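Local coordinates for protein beta-glucanase (Bacteroides thetaiotaomicron, PDB 6EUG) that probably hydrolyses beta-1,3-galactosidic bonds of arabinogalactan through this family 43 glycoside hydrolase domain of a longer protein, at residues P163-L168 against G251-I256. Residues are numbered along the deposited sequence; the frame is centred on the assembly and turned at random.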
# COMPACT_ATOMS: atom_id res chain seq x y z
N PRO A 163 -11.40 -1.77 -16.23
CA PRO A 163 -11.46 -2.31 -17.61
C PRO A 163 -12.06 -1.33 -18.64
O PRO A 163 -13.07 -0.64 -18.34
CB PRO A 163 -12.30 -3.59 -17.45
CG PRO A 163 -13.08 -3.39 -16.20
CD PRO A 163 -12.17 -2.61 -15.28
N GLY A 164 -11.37 -1.21 -19.79
CA GLY A 164 -11.80 -0.36 -20.89
C GLY A 164 -11.47 1.13 -20.82
O GLY A 164 -11.72 1.85 -21.80
N ALA A 165 -10.92 1.63 -19.69
CA ALA A 165 -10.66 3.07 -19.50
C ALA A 165 -9.17 3.40 -19.66
O ALA A 165 -8.30 2.67 -19.16
CB ALA A 165 -11.16 3.55 -18.13
N TYR A 166 -8.90 4.50 -20.36
CA TYR A 166 -7.57 5.07 -20.47
C TYR A 166 -7.28 6.03 -19.31
O TYR A 166 -8.18 6.67 -18.78
CB TYR A 166 -7.41 5.87 -21.77
CG TYR A 166 -7.30 5.08 -23.03
CD1 TYR A 166 -6.06 4.54 -23.43
CD2 TYR A 166 -8.41 4.87 -23.84
CE1 TYR A 166 -5.94 3.81 -24.62
CE2 TYR A 166 -8.31 4.14 -25.02
CZ TYR A 166 -7.07 3.61 -25.40
OH TYR A 166 -7.00 2.88 -26.56
N PRO A 167 -6.00 6.19 -18.95
CA PRO A 167 -5.67 7.20 -17.94
C PRO A 167 -5.97 8.61 -18.47
O PRO A 167 -5.76 8.88 -19.68
CB PRO A 167 -4.14 7.06 -17.77
CG PRO A 167 -3.78 5.78 -18.43
CD PRO A 167 -4.80 5.54 -19.50
N LEU A 168 -6.45 9.49 -17.60
CA LEU A 168 -6.79 10.88 -17.96
C LEU A 168 -5.57 11.60 -18.56
O LEU A 168 -5.73 12.45 -19.41
CB LEU A 168 -7.34 11.63 -16.75
CG LEU A 168 -7.77 13.08 -16.84
CD1 LEU A 168 -9.03 13.21 -17.67
CD2 LEU A 168 -8.01 13.58 -15.42
N GLY A 251 -13.51 5.13 -12.93
CA GLY A 251 -12.93 5.25 -14.27
C GLY A 251 -11.93 6.37 -14.43
O GLY A 251 -11.21 6.42 -15.44
N LYS A 252 -11.87 7.28 -13.44
CA LYS A 252 -10.97 8.42 -13.49
C LYS A 252 -9.68 8.01 -12.77
O LYS A 252 -9.71 7.62 -11.59
CB LYS A 252 -11.61 9.64 -12.82
CG LYS A 252 -10.80 10.91 -12.90
CD LYS A 252 -11.31 12.02 -11.99
CE LYS A 252 -12.70 12.48 -12.32
NZ LYS A 252 -12.92 13.83 -11.71
N TYR A 253 -8.56 8.05 -13.50
CA TYR A 253 -7.24 7.70 -12.94
C TYR A 253 -6.10 8.32 -13.71
O TYR A 253 -6.28 8.68 -14.88
CB TYR A 253 -7.02 6.18 -12.88
CG TYR A 253 -6.75 5.40 -14.18
CD1 TYR A 253 -7.78 5.14 -15.08
CD2 TYR A 253 -5.47 4.84 -14.45
CE1 TYR A 253 -7.56 4.39 -16.24
CE2 TYR A 253 -5.23 4.09 -15.60
CZ TYR A 253 -6.27 3.85 -16.50
OH TYR A 253 -6.02 3.10 -17.65
N ILE A 254 -4.93 8.41 -13.05
CA ILE A 254 -3.68 8.86 -13.70
C ILE A 254 -2.57 7.78 -13.55
O ILE A 254 -2.66 6.88 -12.70
CB ILE A 254 -3.18 10.24 -13.18
CG1 ILE A 254 -2.76 10.20 -11.69
CG2 ILE A 254 -4.23 11.30 -13.48
CD1 ILE A 254 -1.98 11.40 -11.18
N ARG A 255 -1.53 7.92 -14.36
CA ARG A 255 -0.33 7.08 -14.27
C ARG A 255 0.89 8.00 -14.10
O ARG A 255 0.98 9.06 -14.76
CB ARG A 255 -0.22 6.14 -15.49
CG ARG A 255 0.08 6.78 -16.84
CD ARG A 255 -0.00 5.78 -17.99
NE ARG A 255 1.13 4.85 -18.07
CZ ARG A 255 2.23 5.01 -18.81
NH1 ARG A 255 2.40 6.09 -19.57
NH2 ARG A 255 3.15 4.04 -18.83
N ILE A 256 1.80 7.64 -13.21
CA ILE A 256 2.95 8.47 -12.88
C ILE A 256 4.22 7.63 -12.76
O ILE A 256 4.19 6.43 -12.45
CB ILE A 256 2.74 9.32 -11.59
CG1 ILE A 256 2.39 8.41 -10.37
CG2 ILE A 256 1.66 10.38 -11.81
CD1 ILE A 256 2.37 9.16 -9.04
O HOH W 1 -9.29 7.97 -16.47
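Pro167 lies over the ring of Tyr253, and this pair forms the tight part of the contact. The CA of Pro167 stands 3.8 Å from the centroid of the Tyr253 ring and 14° off its normal, a CH-pi contact over the face, while Pro167 CG comes within 3.6 Å of Tyr253 CE2. With its CG set between backbone N and carbonyl carbon (chi1 73°), Tyr253 runs alongside the proline, and its hydroxyl donates to Ala165 O at 2.8 Å, the donor tilted 31° from the carbonyl plane. A second bond ties the backbones: Leu168 N to Tyr253 O, 2.8 Å, nearly straight and almost collinear with the acceptor's C=O.

Strand 252-256 is an outermost strand of an antiparallel four-stranded sheet, one blade of the five-bladed beta-propeller characteristic of family 43. The loop between strand 154-159 and helix 172-176 crosses beside this blade edge, and Val202 of helix 200-205 adds to the apolar cluster around Pro167 and Tyr253. Arg255 extends this side, its CD 3.8 Å from Pro167 CG, whereas its guanidinium turns to Glu232 in a salt bridge.

Packing is looser toward Gly251 and along the Leu168 side chain, of which CB alone comes close to the strand, at Tyr253 O; the residue is exposed. Ala165 CB makes its closest approach to Gly251 O at 3.9 Å and lies 4.2 Å from Tyr253 CE1. A water here accepts from Tyr253 N at 3.1 Å and is placed to donate to Tyr166 O and Gly251 O, although with other acceptors nearby its two protons cannot serve all of them at once.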